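Local coordinates for phenylacetaldehyde dehydrogenase (Burkholderia cenocepacia, PDB 4O5H), which probably oxidises phenylacetaldehyde to phenylacetic acid with NAD+ as electron acceptor, as a member of the aldehyde dehydrogenase family, at residues 173-178 / 500-505; 100-105 / 138-143; 52-57 / 356-361. All blocks are in the same frame, centred on the assembly; numbering follows the deposited sequence.

Contact 1 (173-178 / 500-505); sequences EPVGVV and YTESKS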
# COMPACT_ATOMS: atom_id res chain seq x y z
N GLU A 173 -1.84 -4.80 15.00
CA GLU A 173 -1.38 -6.17 15.09
C GLU A 173 -0.27 -6.35 14.08
O GLU A 173 -0.22 -5.62 13.10
CB GLU A 173 -2.54 -7.10 14.79
CG GLU A 173 -3.69 -6.87 15.79
CD GLU A 173 -4.84 -7.85 15.62
OE1 GLU A 173 -4.96 -8.45 14.54
OE2 GLU A 173 -5.62 -8.00 16.60
N PRO A 174 0.65 -7.27 14.32
CA PRO A 174 1.64 -7.52 13.26
C PRO A 174 0.94 -7.96 11.97
O PRO A 174 -0.05 -8.67 12.01
CB PRO A 174 2.48 -8.68 13.81
CG PRO A 174 1.83 -9.13 15.06
CD PRO A 174 0.79 -8.15 15.46
N VAL A 175 1.47 -7.53 10.83
CA VAL A 175 0.82 -7.90 9.57
C VAL A 175 0.86 -9.42 9.41
O VAL A 175 -0.04 -9.99 8.81
CB VAL A 175 1.35 -7.10 8.38
CG1 VAL A 175 2.81 -7.44 8.05
CG2 VAL A 175 0.45 -7.26 7.18
N GLY A 176 1.91 -10.06 9.95
CA GLY A 176 2.05 -11.51 9.91
C GLY A 176 3.39 -12.00 9.40
O GLY A 176 4.44 -11.61 9.90
N VAL A 177 3.35 -12.85 8.39
CA VAL A 177 4.54 -13.39 7.77
C VAL A 177 4.95 -12.48 6.59
O VAL A 177 4.15 -12.20 5.69
CB VAL A 177 4.28 -14.81 7.26
CG1 VAL A 177 5.47 -15.35 6.52
CG2 VAL A 177 3.93 -15.74 8.43
N VAL A 178 6.19 -12.04 6.59
CA VAL A 178 6.69 -11.12 5.59
C VAL A 178 7.69 -11.82 4.70
O VAL A 178 8.68 -12.39 5.18
CB VAL A 178 7.37 -9.92 6.26
CG1 VAL A 178 7.93 -8.95 5.23
CG2 VAL A 178 6.38 -9.19 7.18
N TYR A 500 4.19 -2.33 8.83
CA TYR A 500 4.32 -3.75 9.19
C TYR A 500 3.24 -4.17 10.20
O TYR A 500 3.30 -5.26 10.77
CB TYR A 500 5.71 -4.05 9.75
CG TYR A 500 6.76 -4.26 8.68
CD1 TYR A 500 7.25 -3.19 7.93
CD2 TYR A 500 7.28 -5.51 8.44
CE1 TYR A 500 8.22 -3.37 6.94
CE2 TYR A 500 8.27 -5.70 7.46
CZ TYR A 500 8.73 -4.62 6.72
OH TYR A 500 9.69 -4.83 5.76
N THR A 501 2.27 -3.28 10.44
CA THR A 501 1.12 -3.60 11.23
C THR A 501 -0.16 -3.54 10.40
O THR A 501 -0.19 -2.93 9.35
CB THR A 501 0.94 -2.67 12.43
OG1 THR A 501 0.63 -1.36 11.98
CG2 THR A 501 2.16 -2.66 13.31
N GLU A 502 -1.19 -4.23 10.90
CA GLU A 502 -2.52 -4.23 10.34
C GLU A 502 -3.44 -3.71 11.45
O GLU A 502 -3.36 -4.16 12.59
CB GLU A 502 -2.90 -5.65 9.92
CG GLU A 502 -4.20 -5.76 9.13
CD GLU A 502 -4.09 -5.45 7.67
OE1 GLU A 502 -3.00 -5.66 7.10
OE2 GLU A 502 -5.12 -5.08 7.05
N SER A 503 -4.25 -2.71 11.14
CA SER A 503 -5.06 -2.05 12.13
C SER A 503 -6.39 -2.81 12.30
O SER A 503 -7.03 -3.19 11.31
CB SER A 503 -5.33 -0.61 11.69
OG SER A 503 -6.01 0.13 12.68
N LYS A 504 -6.77 -3.08 13.53
CA LYS A 504 -8.05 -3.68 13.85
C LYS A 504 -8.85 -2.68 14.66
O LYS A 504 -8.42 -2.30 15.77
CB LYS A 504 -7.87 -4.99 14.63
CG LYS A 504 -9.17 -5.62 15.16
CD LYS A 504 -8.93 -6.88 15.99
CE LYS A 504 -8.57 -8.06 15.13
NZ LYS A 504 -8.03 -9.19 15.95
N SER A 505 -10.00 -2.27 14.15
CA SER A 505 -10.91 -1.45 14.93
C SER A 505 -11.78 -2.36 15.83
O SER A 505 -12.20 -3.41 15.40
CB SER A 505 -11.79 -0.62 14.04
OG SER A 505 -11.03 0.33 13.34
O HOH W 1 -5.92 -10.98 14.03
O HOH W 2 -2.56 -8.85 7.74

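Contact 2 (100-105 / 138-143); sequences VLADLI and CFRYMA. With EDO (1,2-ethanediol), chain H.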
# COMPACT_ATOMS: atom_id res chain seq x y z
N VAL A 100 20.42 -6.74 21.46
CA VAL A 100 21.53 -7.69 21.44
C VAL A 100 22.05 -7.87 20.02
O VAL A 100 23.25 -7.87 19.80
CB VAL A 100 21.09 -9.07 22.03
CG1 VAL A 100 22.17 -10.13 21.80
CG2 VAL A 100 20.81 -8.94 23.53
N LEU A 101 21.16 -8.01 19.06
CA LEU A 101 21.57 -8.17 17.68
C LEU A 101 22.33 -6.96 17.16
O LEU A 101 23.38 -7.12 16.50
CB LEU A 101 20.36 -8.48 16.80
CG LEU A 101 20.61 -8.62 15.29
CD1 LEU A 101 21.62 -9.73 15.02
CD2 LEU A 101 19.29 -8.89 14.60
N ALA A 102 21.87 -5.75 17.49
CA ALA A 102 22.60 -4.56 17.08
C ALA A 102 24.04 -4.54 17.63
O ALA A 102 24.97 -4.17 16.92
CB ALA A 102 21.85 -3.30 17.49
N ASP A 103 24.20 -4.90 18.90
CA ASP A 103 25.55 -4.99 19.48
C ASP A 103 26.42 -6.06 18.78
O ASP A 103 27.59 -5.83 18.55
CB ASP A 103 25.46 -5.32 20.96
CG ASP A 103 25.04 -4.13 21.81
OD1 ASP A 103 25.21 -2.97 21.38
OD2 ASP A 103 24.60 -4.39 22.98
N LEU A 104 25.83 -7.22 18.47
CA LEU A 104 26.57 -8.27 17.79
C LEU A 104 27.05 -7.82 16.41
O LEU A 104 28.15 -8.17 16.01
CB LEU A 104 25.74 -9.55 17.67
CG LEU A 104 25.49 -10.34 18.95
CD1 LEU A 104 24.48 -11.45 18.70
CD2 LEU A 104 26.77 -10.98 19.47
N ILE A 105 26.23 -7.04 15.70
CA ILE A 105 26.64 -6.52 14.40
C ILE A 105 27.85 -5.58 14.56
O ILE A 105 28.85 -5.74 13.89
CB ILE A 105 25.49 -5.80 13.68
CG1 ILE A 105 24.42 -6.85 13.27
CG2 ILE A 105 25.99 -5.01 12.48
CD1 ILE A 105 23.08 -6.24 12.91
N CYS A 138 19.89 0.47 12.50
CA CYS A 138 18.52 0.20 12.11
C CYS A 138 17.88 -0.77 13.09
O CYS A 138 16.80 -0.53 13.57
CB CYS A 138 18.45 -0.38 10.70
SG CYS A 138 16.76 -0.60 10.12
N PHE A 139 18.58 -1.87 13.43
CA PHE A 139 18.07 -2.77 14.45
C PHE A 139 17.89 -2.08 15.81
O PHE A 139 16.91 -2.33 16.49
CB PHE A 139 18.96 -4.01 14.60
CG PHE A 139 18.76 -5.04 13.49
CD1 PHE A 139 17.60 -5.80 13.46
CD2 PHE A 139 19.70 -5.18 12.48
CE1 PHE A 139 17.38 -6.72 12.44
CE2 PHE A 139 19.51 -6.12 11.45
CZ PHE A 139 18.34 -6.87 11.43
N ARG A 140 18.83 -1.22 16.19
CA ARG A 140 18.72 -0.55 17.50
C ARG A 140 17.53 0.44 17.51
O ARG A 140 16.71 0.45 18.46
CB ARG A 140 20.03 0.19 17.85
CG ARG A 140 19.97 0.88 19.22
CD ARG A 140 21.34 1.33 19.67
NE ARG A 140 22.24 0.21 19.86
CZ ARG A 140 23.38 0.04 19.19
NH1 ARG A 140 23.79 0.88 18.26
NH2 ARG A 140 24.15 -1.03 19.44
N TYR A 141 17.44 1.26 16.45
CA TYR A 141 16.35 2.25 16.34
C TYR A 141 14.99 1.54 16.40
O TYR A 141 14.10 1.89 17.21
CB TYR A 141 16.51 3.07 15.07
CG TYR A 141 15.35 3.99 14.75
CD1 TYR A 141 15.26 5.24 15.30
CD2 TYR A 141 14.29 3.54 13.96
CE1 TYR A 141 14.17 6.06 15.03
CE2 TYR A 141 13.18 4.34 13.71
CZ TYR A 141 13.15 5.61 14.24
OH TYR A 141 12.04 6.41 14.00
N MET A 142 14.83 0.49 15.59
CA MET A 142 13.56 -0.24 15.56
C MET A 142 13.27 -1.01 16.85
O MET A 142 12.12 -1.18 17.22
CB MET A 142 13.53 -1.18 14.33
CG MET A 142 13.62 -0.46 12.98
SD MET A 142 12.20 0.60 12.68
CE MET A 142 12.84 1.57 11.32
N ALA A 143 14.31 -1.49 17.51
CA ALA A 143 14.15 -2.11 18.81
C ALA A 143 13.35 -1.22 19.75
O ALA A 143 12.45 -1.68 20.48
CB ALA A 143 15.49 -2.43 19.45
C1 EDO H . 24.28 -1.20 24.33
O1 EDO H . 23.18 -2.00 23.82
C2 EDO H . 24.77 -0.12 23.34
O2 EDO H . 26.15 -0.26 22.88
O HOH W 3 22.12 -2.11 21.29

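Contact 3 (52-57 / 356-361); sequences NPADGT and IGPLVS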
# COMPACT_ATOMS: atom_id res chain seq x y z
N ASN A 52 33.79 -12.74 -6.62
CA ASN A 52 34.40 -11.47 -6.19
C ASN A 52 34.51 -10.59 -7.41
O ASN A 52 35.30 -10.88 -8.32
CB ASN A 52 35.78 -11.69 -5.63
CG ASN A 52 36.46 -10.42 -5.21
OD1 ASN A 52 36.03 -9.29 -5.54
ND2 ASN A 52 37.52 -10.57 -4.45
N PRO A 53 33.73 -9.52 -7.46
CA PRO A 53 33.73 -8.69 -8.69
C PRO A 53 35.01 -7.92 -8.98
O PRO A 53 35.15 -7.38 -10.06
CB PRO A 53 32.56 -7.73 -8.45
CG PRO A 53 32.49 -7.60 -6.96
CD PRO A 53 32.85 -8.96 -6.42
N ALA A 54 35.93 -7.86 -8.04
CA ALA A 54 37.21 -7.25 -8.30
C ALA A 54 38.08 -8.09 -9.23
O ALA A 54 38.95 -7.55 -9.92
CB ALA A 54 37.95 -6.95 -7.00
N ASP A 55 37.93 -9.41 -9.19
CA ASP A 55 38.77 -10.25 -10.03
C ASP A 55 38.05 -11.37 -10.75
O ASP A 55 38.69 -12.15 -11.46
CB ASP A 55 39.95 -10.81 -9.23
CG ASP A 55 39.53 -11.69 -8.06
OD1 ASP A 55 38.40 -12.23 -8.04
OD2 ASP A 55 40.35 -11.88 -7.15
N GLY A 56 36.75 -11.44 -10.61
CA GLY A 56 35.98 -12.44 -11.33
C GLY A 56 36.11 -13.86 -10.79
O GLY A 56 35.60 -14.78 -11.42
N THR A 57 36.78 -14.06 -9.65
CA THR A 57 37.00 -15.43 -9.14
C THR A 57 35.88 -15.86 -8.22
O THR A 57 35.23 -15.02 -7.58
CB THR A 57 38.32 -15.57 -8.35
OG1 THR A 57 38.30 -14.69 -7.22
CG2 THR A 57 39.51 -15.25 -9.22
N ILE A 356 36.42 4.03 -6.15
CA ILE A 356 35.45 3.43 -7.04
C ILE A 356 35.80 1.95 -7.20
O ILE A 356 36.86 1.63 -7.74
CB ILE A 356 35.50 4.13 -8.40
CG1 ILE A 356 34.85 5.50 -8.32
CG2 ILE A 356 34.83 3.34 -9.49
CD1 ILE A 356 33.33 5.46 -8.34
N GLY A 357 34.92 1.07 -6.70
CA GLY A 357 35.07 -0.35 -6.91
C GLY A 357 34.53 -0.79 -8.27
O GLY A 357 34.07 0.04 -9.04
N PRO A 358 34.55 -2.09 -8.56
CA PRO A 358 33.93 -2.63 -9.79
C PRO A 358 32.43 -2.64 -9.64
O PRO A 358 31.92 -2.48 -8.51
CB PRO A 358 34.47 -4.08 -9.83
CG PRO A 358 34.59 -4.43 -8.39
CD PRO A 358 35.03 -3.16 -7.68
N LEU A 359 31.73 -2.87 -10.72
CA LEU A 359 30.33 -3.16 -10.67
C LEU A 359 30.15 -4.59 -10.20
O LEU A 359 31.09 -5.38 -10.20
CB LEU A 359 29.69 -2.89 -12.04
CG LEU A 359 29.97 -1.50 -12.64
CD1 LEU A 359 29.10 -1.26 -13.87
CD2 LEU A 359 29.75 -0.36 -11.65
N VAL A 360 28.93 -4.96 -9.86
CA VAL A 360 28.69 -6.21 -9.15
C VAL A 360 28.88 -7.46 -10.02
O VAL A 360 29.16 -8.53 -9.50
CB VAL A 360 27.30 -6.21 -8.51
CG1 VAL A 360 26.22 -6.53 -9.55
CG2 VAL A 360 27.25 -7.21 -7.39
N SER A 361 28.68 -7.35 -11.32
CA SER A 361 28.70 -8.52 -12.19
C SER A 361 29.05 -8.15 -13.62
O SER A 361 28.98 -6.98 -14.03
CB SER A 361 27.34 -9.22 -12.22
OG SER A 361 26.34 -8.39 -12.80

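Contact 1 (173-178 / 500-505)
Glu173 and Glu502 meet as an antiparallel hydrogen-bonded pair, and their backbones make the tight part of the contact. Glu173 N gives an almost straight bond to Glu502 O at 2.9 Å (N-H...O 173°), and Glu502 N answers to Glu173 O at 2.8 Å. Thr501 CA adds a CA-H...O contact to the same Glu173 O at 3.1 Å, beside the non-hydrogen-bonded pair of Pro174 and Thr501. One residue on, Val175 N reaches Tyr500 O at 2.9 Å from well above the carbonyl plane, and Val175 CG1 lies against that oxygen too. Val178 meets the Tyr500 ring obliquely, the side chains crossing at about a right angle, with Val178 CG1 4.0 Å from Tyr500 CE2; Pro197, Ala198 and Thr201 of helix 187-201 also touch the tyrosine. Strand 166-181 is interrupted here: residues 173-174 pair with strand 501-509 in the oligomerisation arm of the aldehyde dehydrogenase fold, whereas Val177 and Val178 bond to strands 204-208 and 256-260 in the Rossmann-like coenzyme-binding sheet. On the side of Glu173, Glu502 and Lys504, charges and two waters hold the contact; both glutamates are partly exposed, while Lys504 is buried against the second subunit. The Glu173 chain, extended beyond CG (chi2 -175°), brings OE2 within 2.8 Å of Lys504 NZ, which meets it on the syn side in a salt bridge. A water donates to Glu173 OE1 and accepts only weakly from NZ; Arg171 is a second partner of OE2, and Val458 and Ile461 of the second subunit accept from NZ through their carbonyls. Glu502 bends at chi2 (82°), laying OE1 3.8 Å from Val175 CG2, and a second water donates to both OE1 and Val175 O. Its OE2 forms salt bridges with Arg279 and with Arg490 of the second subunit.

Contact 2 (100-105 / 138-143)
Phe139 points from its helix toward helix 91-107 and packs against Leu101, Ala102 and Ile105. Its CB rests 4.1 Å from Ala102 CB, at the place where the two backbones come nearest. Beyond it, with CG anti to the carbonyl carbon (chi1 -77°), the ring turns one face to Leu101: CD2 of that leucine sits 3.7 Å from the ring centroid in a CH-pi contact, closest to CD1 and CE1 and still near CG and CZ. Ile105 CD1 approaches the ring obliquely, 3.6 Å from Phe139 CD2, with CE2 slightly farther off. Nearer the surface, Arg140 lays one face of its guanidinium over Ala102 CB, and its NH2 makes a salt bridge with Asp103 OD1 at 2.9 Å, though the hydrogen bond within it is weak. Glu106 holds NH1. A water accepts from Arg140 NE, and an ethanediol, probably from the crystallisation liquor, donates to Asp103 OD2. The axes approach to 8.3 Å at a signed crossing angle of -165°: an antiparallel helix pair, packed against helices 187-201 and 215-227 of the coenzyme-binding region of the aldehyde dehydrogenase fold.

Contact 3 (52-57 / 356-361)
Pro53 overlaps Pro358 obliquely, ring against ring, with Pro53 CB 3.9 Å from Pro358 CG. The same Pro53 CB also meets the backbone that follows Pro358, at 3.3 Å from Leu359 O and 3.6 Å from Val360 O, so CB sits against two carbonyl oxygens as well as the proline. Pro358 in turn presses its CB and CG on Pro53 O, each at 3.4 Å. Its CG also lies 3.7 Å from Ala54 N, with Ala54 CB a little farther away. No hydrogen bond crosses the contact; proline methylenes meeting carbonyl oxygens and one another make up most of it. The loop 52-57 turns the chain from strand 47-52 into strand 57-63 and is braced from within by two successive Asx turns. In the first, Asn52 OD1 accepts from Ala54 N at 2.9 Å, the donor standing above the amide plane, while Asn52 O takes both Gly56 N and Asp55 N. In the second, Asp55 OD1 receives Thr57 N and Thr57 OG1 from the same face of the carboxylate, the hydroxyl at 2.6 Å. Val51, just before the turn, belongs to the sodium site with Asp119 and Asp212, and the side chain of Pro53 lies about 5 Å from the ion. Across the contact, residues 356-361 lead into helix 362-378. Ser361 is its N-cap, and with OG placed between backbone N and carbonyl carbon (chi1 65°) the hydroxyl caps Gln364 N. Phe394 adds backbone hydrogen bonds to both Pro53 and Leu359, and Val360 packs on Trp184.

From the N terminus, residues 52-57 open contact 3 in the turn beside the sodium site. Before its partner arrives, contact 2 opens and closes a short, largely helical loop between helices 91-107 and 124-145, wholly within the span of contact 3. Segment 173-178 then opens contact 1. The chain next reaches 356-361, closing contact 3, and only near the C terminus does 500-505 close contact 1; contacts 1 and 3 thus cross. Their centres lie about 40 Å apart. Contact 3 joins the N-terminal strands to the loop before helix 362-378, contact 2 a helix pair, and contact 1 strand 501-509 to strand 166-181, where the latter passes from the oligomerisation arm into the coenzyme-binding sheet.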